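Local structure of peroxisomal membrane protein LPX1 (Saccharomyces cerevisiae, 2Y6U) at residues R74-A77 against N83-I86; I92-H97 against T110-I115; D120-A125 against P159-L164; Q301-L306 against Q311-D316. The protein hydrolyses acyl esters in the peroxisome, acting as an acyl esterase, triacylglycerol lipase and phospholipase A. One frame throughout, in Å; residues are numbered along the deposited sequence.

In the fold
From the N terminus the contacts follow one another in series, none nesting or crossing. Contact 1 closes the loop between strands 51-58 and 84-92 against the start of the latter. Contact 2, its centre about 30 Å away on the opposite side of the chain's centre, joins the loop after strand 84-92 to the start of helix 114-125. Contact 3 uses the C-terminal half of that helix, meeting the loop before strand 164-168; it touches contact 2, with V121 packed on Q94 and I124 on I92. Contact 4 folds helix 300-309 back onto strand 313-318, an outermost strand of the same sheet that contact 1 reaches.

Contact 1: residues R74-A77 against N83-I86; sequences RLVA and NYAI
V76 sets CG1 between Y84 and I86 and turns CG2 to the Y84 hydroxyl. V76 CG1 lies 4.0 Å from Y84 CE1 and 4.1 Å from I86 CG1, while V76 CG2 comes to 3.7 Å from Y84 OH. The V76 side chain meets that of Y84 at about a right angle; its first torsion, 90°, is skewed well past the usual value near 60°. Y84 CG sits between the backbone N and the carbonyl carbon (chi1 63°), which carries the outer half of the ring to the loop, where the carbonyl oxygen A77 O stands 3.7 Å from Y84 CE1. These residues belong to the alpha/beta-hydrolase core: 74-77 lies in the loop between strands 51-58 and 84-92, parallel neighbours in the sheet, and 84-86 begins the latter, with a G1 beta bulge formed by N83 and Y84 facing D79. Farther along the strand, I86 extends CD1 to L75 CB at 3.8 Å, and L75 and V76 also pack on strand 51-58. A water bridges the backbones, donating to V76 O at 2.9 Å and accepting from I86 N at 3.0 Å; R5 NH2 also bonds to V76 O, giving this carbonyl two donors. The phenol oxygen of Y84 is tied to H342 ND1 on helix 330-347, a helix that L75 touches as well.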
loop_
_atom_site.group_PDB
_atom_site.type_symbol
_atom_site.label_atom_id
_atom_site.label_comp_id
_atom_site.label_asym_id
_atom_site.label_seq_id
_atom_site.Cartn_x
_atom_site.Cartn_y
_atom_site.Cartn_z
ATOM N N ARG A 74 -17.810 -10.523 24.286
ATOM C CA ARG A 74 -17.334 -11.864 24.585
ATOM C C ARG A 74 -15.822 -12.023 24.340
ATOM O O ARG A 74 -15.217 -13.019 24.751
ATOM C CB ARG A 74 -18.108 -12.824 23.710
ATOM C CG ARG A 74 -19.480 -13.023 24.203
ATOM C CD ARG A 74 -20.336 -13.666 23.136
ATOM N NE ARG A 74 -21.650 -13.895 23.700
ATOM C CZ ARG A 74 -22.656 -13.021 23.700
ATOM N NH1 ARG A 74 -22.561 -11.813 23.119
ATOM N NH2 ARG A 74 -23.774 -13.368 24.266
ATOM N N LEU A 75 -15.226 -10.991 23.772
ATOM C CA LEU A 75 -13.826 -10.942 23.551
ATOM C C LEU A 75 -12.946 -10.883 24.800
ATOM O O LEU A 75 -13.337 -10.405 25.796
ATOM C CB LEU A 75 -13.482 -9.833 22.577
ATOM C CG LEU A 75 -13.918 -10.096 21.113
ATOM C CD1 LEU A 75 -13.848 -8.723 20.389
ATOM C CD2 LEU A 75 -13.068 -11.142 20.402
ATOM N N VAL A 76 -11.725 -11.383 24.615
ATOM C CA VAL A 76 -10.686 -11.584 25.629
ATOM C C VAL A 76 -10.779 -10.506 26.726
ATOM O O VAL A 76 -10.572 -9.307 26.505
ATOM C CB VAL A 76 -9.274 -11.684 24.863
ATOM C CG1 VAL A 76 -8.557 -10.312 24.663
ATOM C CG2 VAL A 76 -8.338 -12.882 25.340
ATOM N N ALA A 77 -11.091 -10.967 27.912
ATOM C CA ALA A 77 -11.112 -10.126 29.125
ATOM C C ALA A 77 -9.698 -9.585 29.357
ATOM O O ALA A 77 -8.711 -10.247 28.970
ATOM C CB ALA A 77 -11.547 -10.962 30.351
ATOM N N ASN A 83 -1.015 -8.683 31.587
ATOM C CA ASN A 83 -1.012 -7.223 31.504
ATOM C C ASN A 83 -1.312 -6.634 30.101
ATOM O O ASN A 83 -0.513 -5.903 29.506
ATOM C CB ASN A 83 0.277 -6.656 32.064
ATOM C CG ASN A 83 0.034 -5.404 32.818
ATOM O OD1 ASN A 83 -1.036 -4.791 32.662
ATOM N ND2 ASN A 83 0.977 -5.024 33.676
ATOM N N TYR A 84 -2.483 -6.995 29.622
ATOM C CA TYR A 84 -2.998 -6.493 28.355
ATOM C C TYR A 84 -4.494 -6.180 28.565
ATOM O O TYR A 84 -5.113 -6.652 29.550
ATOM C CB TYR A 84 -2.784 -7.540 27.253
ATOM C CG TYR A 84 -3.503 -8.901 27.410
ATOM C CD1 TYR A 84 -4.835 -9.059 27.052
ATOM C CD2 TYR A 84 -2.818 -10.035 27.859
ATOM C CE1 TYR A 84 -5.487 -10.284 27.159
ATOM C CE2 TYR A 84 -3.466 -11.268 27.972
ATOM C CZ TYR A 84 -4.805 -11.388 27.598
ATOM O OH TYR A 84 -5.470 -12.616 27.707
ATOM N N ALA A 85 -5.029 -5.403 27.654
ATOM C CA ALA A 85 -6.443 -5.121 27.539
ATOM C C ALA A 85 -6.745 -4.591 26.157
ATOM O O ALA A 85 -5.941 -3.884 25.554
ATOM C CB ALA A 85 -6.909 -4.050 28.648
ATOM N N ILE A 86 -7.932 -4.913 25.676
ATOM C CA ILE A 86 -8.439 -4.366 24.443
ATOM C C ILE A 86 -8.611 -2.875 24.549
ATOM O O ILE A 86 -9.251 -2.345 25.495
ATOM C CB ILE A 86 -9.791 -4.982 23.991
ATOM C CG1 ILE A 86 -9.603 -6.452 23.636
ATOM C CG2 ILE A 86 -10.325 -4.272 22.717
ATOM C CD1 ILE A 86 -10.964 -7.133 23.446
HETATM O O HOH W 1 -9.477 -6.754 27.399
#

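Contact 2: residues I92-H97 against T110-I115; sequences IDQVNH and TNFNWI
In the loop that follows strand 84-92 of the alpha/beta-hydrolase sheet, the amide of N96 covers one face of the F112 ring. N96 OD1 sits 3.6 Å above the plane, over the ring centre, and N96 ND2 lies 3.5 Å from F112 CG. The two planes are 41° apart, so the amide is tilted rather than stacked flat. Both its ends have partners: ND2 bonds to Q261 OE1, and OD1 accepts a weak bond from H97 ND1. A type I turn from Q94 to H97, closed by H97 N to Q94 O, places N96 facing the ring. The bent Q94 chain (chi2 -63°) brings OE1 to the ring edge, in its plane, 3.8 Å from F112 CZ. This glutamine lies near a probable nucleophile elbow of the GxSxG type, and M146 touches both Q94 and F112. A chi1 of 176° swings the F112 ring away from its own backbone N and toward the loop. V95 CG2 adds an apolar contact at 3.9 Å from F112 CE1. Next to F112, N113 is the N-cap of helix 114-125, its OD1 accepting from D116 N and, weakly, from I115 N.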
loop_
_atom_site.group_PDB
_atom_site.type_symbol
_atom_site.label_atom_id
_atom_site.label_comp_id
_atom_site.label_asym_id
_atom_site.label_seq_id
_atom_site.Cartn_x
_atom_site.Cartn_y
_atom_site.Cartn_z
ATOM N N ILE A 92 -15.400 -2.738 10.174
ATOM C CA ILE A 92 -15.382 -2.001 8.913
ATOM C C ILE A 92 -16.362 -2.596 7.858
ATOM O O ILE A 92 -16.424 -3.799 7.665
ATOM C CB ILE A 92 -13.940 -2.030 8.340
ATOM C CG1 ILE A 92 -12.992 -1.302 9.272
ATOM C CG2 ILE A 92 -13.852 -1.414 6.866
ATOM C CD1 ILE A 92 -11.443 -1.540 8.914
ATOM N N ASP A 93 -17.114 -1.726 7.147
ATOM C CA ASP A 93 -17.902 -2.159 5.987
ATOM C C ASP A 93 -17.155 -1.792 4.719
ATOM O O ASP A 93 -16.769 -0.628 4.469
ATOM C CB ASP A 93 -19.224 -1.472 5.890
ATOM C CG ASP A 93 -20.286 -2.066 6.790
ATOM O OD1 ASP A 93 -20.281 -3.266 7.052
ATOM O OD2 ASP A 93 -21.164 -1.286 7.198
ATOM N N GLN A 94 -16.909 -2.798 3.901
ATOM C CA GLN A 94 -16.277 -2.567 2.581
ATOM C C GLN A 94 -17.194 -1.625 1.776
ATOM O O GLN A 94 -18.404 -1.527 2.048
ATOM C CB GLN A 94 -16.167 -3.892 1.877
ATOM C CG GLN A 94 -15.146 -4.853 2.512
ATOM C CD GLN A 94 -13.748 -4.255 2.421
ATOM O OE1 GLN A 94 -13.218 -4.000 1.344
ATOM N NE2 GLN A 94 -13.133 -4.057 3.564
ATOM N N VAL A 95 -16.639 -0.978 0.732
ATOM C CA VAL A 95 -17.330 0.099 0.012
ATOM C C VAL A 95 -18.682 -0.297 -0.523
ATOM O O VAL A 95 -19.577 0.546 -0.587
ATOM C CB VAL A 95 -16.484 0.690 -1.177
ATOM C CG1 VAL A 95 -15.264 1.528 -0.680
ATOM C CG2 VAL A 95 -16.109 -0.410 -2.179
ATOM N N ASN A 96 -18.838 -1.577 -0.907
ATOM C CA ASN A 96 -20.074 -2.037 -1.457
ATOM C C ASN A 96 -20.963 -2.884 -0.546
ATOM O O ASN A 96 -21.793 -3.632 -1.016
ATOM C CB ASN A 96 -19.750 -2.750 -2.806
ATOM C CG ASN A 96 -18.945 -3.990 -2.622
ATOM O OD1 ASN A 96 -18.330 -4.167 -1.586
ATOM N ND2 ASN A 96 -19.005 -4.899 -3.609
ATOM N N HIS A 97 -20.717 -2.774 0.754
ATOM C CA HIS A 97 -21.449 -3.470 1.810
ATOM C C HIS A 97 -22.018 -2.493 2.882
ATOM O O HIS A 97 -21.425 -1.461 3.133
ATOM C CB HIS A 97 -20.555 -4.503 2.516
ATOM C CG HIS A 97 -20.193 -5.686 1.653
ATOM N ND1 HIS A 97 -19.271 -5.589 0.614
ATOM C CD2 HIS A 97 -20.541 -6.997 1.738
ATOM C CE1 HIS A 97 -19.193 -6.777 0.018
ATOM N NE2 HIS A 97 -19.874 -7.660 0.728
ATOM N N THR A 110 -18.779 -2.019 -11.550
ATOM C CA THR A 110 -18.842 -3.490 -11.609
ATOM C C THR A 110 -17.541 -4.152 -11.105
ATOM O O THR A 110 -17.523 -5.345 -10.808
ATOM C CB THR A 110 -19.122 -3.952 -12.993
ATOM O OG1 THR A 110 -18.100 -3.433 -13.855
ATOM C CG2 THR A 110 -20.516 -3.376 -13.427
ATOM N N ASN A 111 -16.494 -3.378 -10.908
ATOM C CA ASN A 111 -15.217 -4.016 -10.595
ATOM C C ASN A 111 -14.915 -3.839 -9.077
ATOM O O ASN A 111 -14.316 -2.850 -8.723
ATOM C CB ASN A 111 -14.147 -3.411 -11.534
ATOM C CG ASN A 111 -12.661 -4.063 -11.382
ATOM O OD1 ASN A 111 -12.517 -4.940 -10.620
ATOM N ND2 ASN A 111 -11.704 -3.667 -12.247
ATOM N N PHE A 112 -15.266 -4.798 -8.223
ATOM C CA PHE A 112 -14.845 -4.720 -6.855
ATOM C C PHE A 112 -13.617 -5.626 -6.622
ATOM O O PHE A 112 -13.688 -6.879 -6.681
ATOM C CB PHE A 112 -15.995 -5.088 -5.919
ATOM C CG PHE A 112 -15.601 -5.124 -4.506
ATOM C CD1 PHE A 112 -15.101 -3.999 -3.883
ATOM C CD2 PHE A 112 -15.627 -6.302 -3.811
ATOM C CE1 PHE A 112 -14.664 -4.056 -2.571
ATOM C CE2 PHE A 112 -15.297 -6.324 -2.473
ATOM C CZ PHE A 112 -14.797 -5.288 -1.873
ATOM N N ASN A 113 -12.461 -4.973 -6.454
ATOM C CA ASN A 113 -11.181 -5.656 -6.420
ATOM C C ASN A 113 -10.856 -5.777 -4.903
ATOM O O ASN A 113 -10.740 -4.766 -4.163
ATOM C CB ASN A 113 -10.142 -4.794 -7.182
ATOM C CG ASN A 113 -8.744 -5.350 -7.088
ATOM O OD1 ASN A 113 -8.244 -5.521 -5.941
ATOM N ND2 ASN A 113 -8.067 -5.544 -8.219
ATOM N N TRP A 114 -10.685 -6.983 -4.396
ATOM C CA TRP A 114 -10.613 -7.151 -2.937
ATOM C C TRP A 114 -9.325 -6.523 -2.403
ATOM O O TRP A 114 -9.281 -6.197 -1.198
ATOM C CB TRP A 114 -10.647 -8.626 -2.557
ATOM C CG TRP A 114 -11.908 -9.338 -2.833
ATOM C CD1 TRP A 114 -13.055 -8.824 -3.409
ATOM C CD2 TRP A 114 -12.192 -10.656 -2.490
ATOM N NE1 TRP A 114 -13.994 -9.810 -3.546
ATOM C CE2 TRP A 114 -13.545 -10.921 -2.907
ATOM C CE3 TRP A 114 -11.460 -11.686 -1.892
ATOM C CZ2 TRP A 114 -14.127 -12.155 -2.749
ATOM C CZ3 TRP A 114 -12.055 -12.863 -1.644
ATOM C CH2 TRP A 114 -13.391 -13.145 -2.151
ATOM N N ILE A 115 -8.298 -6.373 -3.262
ATOM C CA ILE A 115 -7.040 -5.724 -2.870
ATOM C C ILE A 115 -7.266 -4.209 -2.628
ATOM O O ILE A 115 -6.722 -3.628 -1.685
ATOM C CB ILE A 115 -5.905 -5.997 -3.773
ATOM C CG1 ILE A 115 -5.635 -7.523 -3.923
ATOM C CG2 ILE A 115 -4.588 -5.280 -3.209
ATOM C CD1 ILE A 115 -4.652 -7.898 -4.987
#

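Contact 3: residues D120-A125 against P159-L164; sequences DVLKIA and PNLFHL
An apolar contact, made by L122 and A125 with L161 and F162, packs a helix on one side of the alpha/beta-hydrolase sheet against the loop leading into strand 164-168. That loop completes a beta-alpha-beta crossover: strand 137-144, helix 146-157, then the parallel strand 164-168. The segment 120-125 is the end of helix 114-125, and helix 146-157 fills in around the contact, since C154 touches V121, L122 and F162 alike. L161 is the hub. A chi1 of -176° sets its CG opposite the backbone N and sends the side chain toward the helix, where L161 CD2 lies 3.7 Å from L122 CD2 and 3.9 Å from A125 CB. The L122 and L161 side chains run antiparallel, side by side. A125, about one turn after L122, touches F162 with its methyl: A125 CB is 4.3 Å from F162 CZ, approaching the ring obliquely. F162 also packs on N139 and V141 of strand 137-144, while F162 O and P159 O both bond to K285 NZ. The loop also takes part in the dimer interface, P18 of the second subunit packing on L161. Within the loop, L161 CD2 also lies over one face of the F162 ring, 3.5 Å above its plane and offset toward the rim.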
loop_
_atom_site.group_PDB
_atom_site.type_symbol
_atom_site.label_atom_id
_atom_site.label_comp_id
_atom_site.label_asym_id
_atom_site.label_seq_id
_atom_site.Cartn_x
_atom_site.Cartn_y
_atom_site.Cartn_z
ATOM N N ASP A 120 -8.346 -0.020 1.621
ATOM C CA ASP A 120 -9.318 0.733 2.440
ATOM C C ASP A 120 -9.138 0.432 3.943
ATOM O O ASP A 120 -9.125 1.337 4.787
ATOM C CB ASP A 120 -10.729 0.339 2.011
ATOM C CG ASP A 120 -11.055 0.838 0.576
ATOM O OD1 ASP A 120 -10.396 1.793 0.101
ATOM O OD2 ASP A 120 -11.938 0.211 -0.054
ATOM N N VAL A 121 -8.927 -0.863 4.232
ATOM C CA VAL A 121 -8.720 -1.330 5.565
ATOM C C VAL A 121 -7.494 -0.659 6.097
ATOM O O VAL A 121 -7.464 -0.186 7.260
ATOM C CB VAL A 121 -8.620 -2.824 5.651
ATOM C CG1 VAL A 121 -8.196 -3.254 7.127
ATOM C CG2 VAL A 121 -10.039 -3.515 5.306
ATOM N N LEU A 122 -6.412 -0.652 5.332
ATOM C CA LEU A 122 -5.180 -0.044 5.797
ATOM C C LEU A 122 -5.353 1.461 6.052
ATOM O O LEU A 122 -4.792 2.000 7.008
ATOM C CB LEU A 122 -4.041 -0.278 4.830
ATOM C CG LEU A 122 -3.583 -1.779 4.786
ATOM C CD1 LEU A 122 -2.528 -1.889 3.606
ATOM C CD2 LEU A 122 -2.977 -2.210 6.114
ATOM N N LYS A 123 -6.033 2.129 5.153
ATOM C CA LYS A 123 -6.250 3.579 5.287
ATOM C C LYS A 123 -6.943 3.852 6.679
ATOM O O LYS A 123 -6.499 4.700 7.415
ATOM C CB LYS A 123 -7.103 4.099 4.104
ATOM C CG LYS A 123 -7.191 5.643 4.126
ATOM C CD LYS A 123 -7.997 6.090 2.856
ATOM C CE LYS A 123 -7.914 7.602 2.499
ATOM N NZ LYS A 123 -8.808 8.207 3.424
ATOM N N ILE A 124 -7.980 3.099 6.968
ATOM C CA ILE A 124 -8.729 3.215 8.243
ATOM C C ILE A 124 -7.856 2.872 9.477
ATOM O O ILE A 124 -7.724 3.649 10.431
ATOM C CB ILE A 124 -9.941 2.365 8.230
ATOM C CG1 ILE A 124 -10.991 2.900 7.238
ATOM C CG2 ILE A 124 -10.615 2.282 9.694
ATOM C CD1 ILE A 124 -12.186 1.872 6.943
ATOM N N ALA A 125 -7.274 1.682 9.447
ATOM C CA ALA A 125 -6.528 1.193 10.581
ATOM C C ALA A 125 -5.280 1.923 10.847
ATOM O O ALA A 125 -4.920 2.170 12.052
ATOM C CB ALA A 125 -6.244 -0.361 10.371
ATOM N N PRO A 159 3.402 -4.633 6.021
ATOM C CA PRO A 159 3.689 -5.686 6.900
ATOM C C PRO A 159 4.099 -5.221 8.323
ATOM O O PRO A 159 4.499 -6.043 9.177
ATOM C CB PRO A 159 4.895 -6.382 6.182
ATOM C CG PRO A 159 5.623 -5.320 5.575
ATOM C CD PRO A 159 4.488 -4.469 5.051
ATOM N N ASN A 160 3.928 -3.951 8.647
ATOM C CA ASN A 160 4.367 -3.483 9.953
ATOM C C ASN A 160 3.188 -3.164 10.858
ATOM O O ASN A 160 3.357 -2.603 11.911
ATOM C CB ASN A 160 5.227 -2.271 9.708
ATOM C CG ASN A 160 6.354 -2.553 8.811
ATOM O OD1 ASN A 160 7.221 -3.353 9.169
ATOM N ND2 ASN A 160 6.406 -1.879 7.594
ATOM N N LEU A 161 1.966 -3.494 10.443
ATOM C CA LEU A 161 0.793 -3.128 11.187
ATOM C C LEU A 161 0.271 -4.295 12.050
ATOM O O LEU A 161 0.120 -4.083 13.230
ATOM C CB LEU A 161 -0.325 -2.632 10.312
ATOM C CG LEU A 161 -1.668 -2.094 10.931
ATOM C CD1 LEU A 161 -1.376 -0.895 11.762
ATOM C CD2 LEU A 161 -2.709 -1.857 9.750
ATOM N N PHE A 162 -0.153 -5.394 11.470
ATOM C CA PHE A 162 -0.781 -6.452 12.263
ATOM C C PHE A 162 0.269 -7.459 12.774
ATOM O O PHE A 162 1.061 -7.968 12.000
ATOM C CB PHE A 162 -1.939 -7.112 11.479
ATOM C CG PHE A 162 -3.031 -6.180 11.176
ATOM C CD1 PHE A 162 -3.839 -5.683 12.145
ATOM C CD2 PHE A 162 -3.344 -5.886 9.858
ATOM C CE1 PHE A 162 -4.838 -4.761 11.837
ATOM C CE2 PHE A 162 -4.383 -4.995 9.551
ATOM C CZ PHE A 162 -5.115 -4.455 10.538
ATOM N N HIS A 163 0.194 -7.808 14.029
ATOM C CA HIS A 163 1.103 -8.763 14.604
ATOM C C HIS A 163 0.554 -10.196 14.539
ATOM O O HIS A 163 1.307 -11.120 14.683
ATOM C CB HIS A 163 1.311 -8.378 16.069
ATOM C CG HIS A 163 1.865 -7.005 16.237
ATOM N ND1 HIS A 163 1.049 -5.905 16.441
ATOM C CD2 HIS A 163 3.143 -6.526 16.135
ATOM C CE1 HIS A 163 1.811 -4.808 16.499
ATOM N NE2 HIS A 163 3.082 -5.153 16.305
ATOM N N LEU A 164 -0.749 -10.328 14.485
ATOM C CA LEU A 164 -1.447 -11.634 14.521
ATOM C C LEU A 164 -2.607 -11.569 13.518
ATOM O O LEU A 164 -3.376 -10.560 13.488
ATOM C CB LEU A 164 -1.976 -11.869 15.931
ATOM C CG LEU A 164 -2.841 -13.120 16.108
ATOM C CD1 LEU A 164 -1.939 -14.389 15.861
ATOM C CD2 LEU A 164 -3.417 -13.140 17.537
#

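Contact 4: residues Q301-L306 against Q311-D316; sequences QNQLFL and QNYHLD
Helix 301-306 and strand 313-316 run at 144° to each other, nearer antiparallel than parallel, with their axes 10.7 Å apart at closest approach, and L306 and Q303 on the helix meet Y313 and L315 on the strand. A short connection after the helix lets the chain turn back, so that strand 313-318 joins the sheet parallel to strand 286-292; the helix is the crossover of this beta-alpha-beta unit at the edge of the alpha/beta-hydrolase sheet. Y313 aims its ring at the helix, CG being anti to the backbone N (chi1 175°). The ring passes the backbone carbonyl of L306, with Y313 CD1 3.8 Å from L306 O and Y313 CE1 4.2 Å from L306 CB; the carbonyl oxygen approaches obliquely. Q303 stands out from the helix, about square to its axis, on an extended chain, meeting L315 at about a right angle and setting NE2 3.7 Å from L315 CD2. On the strand itself H314 NE2 donates to D316 OD1 at 3.1 Å, nearly straight at 160° and from above the carboxylate plane; R336 and H340 also hold that carboxylate, a setting that would probably keep D316 ionised. A water accepts from Q303 NE2 at 2.8 Å and lies 2.7 Å from Y313 OH. Beside the apolar packing of L306 on Y313, the polar link between helix and strand thus runs through one water, while H289 ND1 of the neighbouring strand 286-292 holds the phenol directly.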
loop_
_atom_site.group_PDB
_atom_site.type_symbol
_atom_site.label_atom_id
_atom_site.label_comp_id
_atom_site.label_asym_id
_atom_site.label_seq_id
_atom_site.Cartn_x
_atom_site.Cartn_y
_atom_site.Cartn_z
ATOM N N GLN A 301 -7.473 -27.339 -2.200
ATOM C CA GLN A 301 -6.255 -26.622 -2.474
ATOM C C GLN A 301 -6.200 -25.285 -1.763
ATOM O O GLN A 301 -5.109 -24.765 -1.444
ATOM C CB GLN A 301 -6.079 -26.400 -3.983
ATOM C CG GLN A 301 -5.800 -27.662 -4.723
ATOM C CD GLN A 301 -7.020 -28.622 -4.809
ATOM O OE1 GLN A 301 -8.227 -28.188 -4.758
ATOM N NE2 GLN A 301 -6.704 -29.965 -4.926
ATOM N N ASN A 302 -7.359 -24.694 -1.484
ATOM C CA ASN A 302 -7.407 -23.427 -0.757
ATOM C C ASN A 302 -6.747 -23.581 0.637
ATOM O O ASN A 302 -5.781 -22.871 1.017
ATOM C CB ASN A 302 -8.854 -22.936 -0.618
ATOM C CG ASN A 302 -8.968 -21.574 0.110
ATOM O OD1 ASN A 302 -8.595 -20.553 -0.445
ATOM N ND2 ASN A 302 -9.543 -21.568 1.333
ATOM N N GLN A 303 -7.280 -24.501 1.439
ATOM C CA GLN A 303 -6.659 -24.762 2.710
ATOM C C GLN A 303 -5.233 -25.249 2.658
ATOM O O GLN A 303 -4.373 -24.772 3.450
ATOM C CB GLN A 303 -7.546 -25.789 3.502
ATOM C CG GLN A 303 -7.060 -25.994 4.893
ATOM C CD GLN A 303 -7.824 -27.077 5.630
ATOM O OE1 GLN A 303 -9.045 -27.240 5.428
ATOM N NE2 GLN A 303 -7.108 -27.908 6.350
ATOM N N LEU A 304 -4.923 -26.179 1.762
ATOM C CA LEU A 304 -3.604 -26.745 1.725
ATOM C C LEU A 304 -2.540 -25.734 1.268
ATOM O O LEU A 304 -1.341 -25.821 1.660
ATOM C CB LEU A 304 -3.568 -27.997 0.871
ATOM C CG LEU A 304 -4.565 -29.094 1.422
ATOM C CD1 LEU A 304 -4.378 -30.251 0.674
ATOM C CD2 LEU A 304 -4.577 -29.382 2.940
ATOM N N PHE A 305 -2.958 -24.819 0.426
ATOM C CA PHE A 305 -2.032 -23.795 -0.054
ATOM C C PHE A 305 -1.568 -22.913 1.159
ATOM O O PHE A 305 -0.412 -22.606 1.265
ATOM C CB PHE A 305 -2.661 -22.945 -1.142
ATOM C CG PHE A 305 -1.866 -21.694 -1.445
ATOM C CD1 PHE A 305 -0.711 -21.782 -2.215
ATOM C CD2 PHE A 305 -2.274 -20.486 -0.946
ATOM C CE1 PHE A 305 0.032 -20.630 -2.461
ATOM C CE2 PHE A 305 -1.548 -19.392 -1.192
ATOM C CZ PHE A 305 -0.412 -19.450 -1.889
ATOM N N LEU A 306 -2.492 -22.541 2.014
ATOM C CA LEU A 306 -2.204 -21.739 3.150
ATOM C C LEU A 306 -1.302 -22.422 4.136
ATOM O O LEU A 306 -0.284 -21.894 4.566
ATOM C CB LEU A 306 -3.444 -21.227 3.804
ATOM C CG LEU A 306 -4.207 -20.267 2.935
ATOM C CD1 LEU A 306 -5.467 -19.909 3.680
ATOM C CD2 LEU A 306 -3.445 -18.969 2.509
ATOM N N GLN A 311 4.565 -19.427 6.921
ATOM C CA GLN A 311 5.662 -19.981 7.728
ATOM C C GLN A 311 5.244 -20.223 9.159
ATOM O O GLN A 311 5.769 -21.091 9.777
ATOM C CB GLN A 311 6.874 -19.032 7.775
ATOM C CG GLN A 311 7.752 -19.020 6.578
ATOM C CD GLN A 311 8.764 -17.764 6.529
ATOM O OE1 GLN A 311 8.524 -16.617 7.086
ATOM N NE2 GLN A 311 9.852 -17.987 5.809
ATOM N N ASN A 312 4.339 -19.406 9.696
ATOM C CA ASN A 312 3.946 -19.492 11.083
ATOM C C ASN A 312 2.465 -19.694 11.122
ATOM O O ASN A 312 1.685 -18.746 11.158
ATOM C CB ASN A 312 4.387 -18.225 11.860
ATOM C CG ASN A 312 4.253 -18.359 13.386
ATOM O OD1 ASN A 312 3.744 -19.400 13.884
ATOM N ND2 ASN A 312 4.694 -17.341 14.138
ATOM N N TYR A 313 2.035 -20.952 11.096
ATOM C CA TYR A 313 0.657 -21.293 10.762
ATOM C C TYR A 313 0.062 -22.250 11.786
ATOM O O TYR A 313 0.795 -23.180 12.291
ATOM C CB TYR A 313 0.703 -22.016 9.432
ATOM C CG TYR A 313 -0.614 -22.584 8.925
ATOM C CD1 TYR A 313 -1.480 -21.834 8.206
ATOM C CD2 TYR A 313 -1.010 -23.922 9.245
ATOM C CE1 TYR A 313 -2.638 -22.296 7.760
ATOM C CE2 TYR A 313 -2.130 -24.405 8.784
ATOM C CZ TYR A 313 -2.981 -23.631 8.031
ATOM O OH TYR A 313 -4.139 -24.167 7.545
ATOM N N HIS A 314 -1.215 -22.024 12.143
ATOM C CA HIS A 314 -1.927 -22.907 13.036
ATOM C C HIS A 314 -3.330 -23.090 12.516
ATOM O O HIS A 314 -4.027 -22.096 12.291
ATOM C CB HIS A 314 -2.009 -22.318 14.426
ATOM C CG HIS A 314 -2.877 -23.123 15.373
ATOM N ND1 HIS A 314 -2.371 -24.035 16.284
ATOM C CD2 HIS A 314 -4.226 -23.199 15.498
ATOM C CE1 HIS A 314 -3.364 -24.560 16.981
ATOM N NE2 HIS A 314 -4.504 -24.116 16.488
ATOM N N LEU A 315 -3.793 -24.328 12.352
ATOM C CA LEU A 315 -5.154 -24.613 11.929
ATOM C C LEU A 315 -6.000 -24.968 13.166
ATOM O O LEU A 315 -5.570 -25.772 14.044
ATOM C CB LEU A 315 -5.207 -25.833 10.945
ATOM C CG LEU A 315 -6.631 -26.151 10.390
ATOM C CD1 LEU A 315 -7.081 -25.100 9.304
ATOM C CD2 LEU A 315 -6.662 -27.631 9.978
ATOM N N ASP A 316 -7.236 -24.412 13.241
ATOM C CA ASP A 316 -8.248 -24.889 14.188
ATOM C C ASP A 316 -9.473 -25.304 13.413
ATOM O O ASP A 316 -9.920 -24.574 12.545
ATOM C CB ASP A 316 -8.807 -23.814 15.096
ATOM C CG ASP A 316 -7.964 -23.520 16.190
ATOM O OD1 ASP A 316 -7.568 -24.473 16.947
ATOM O OD2 ASP A 316 -7.585 -22.336 16.226
HETATM O O HOH W 2 -4.590 -26.772 6.872
#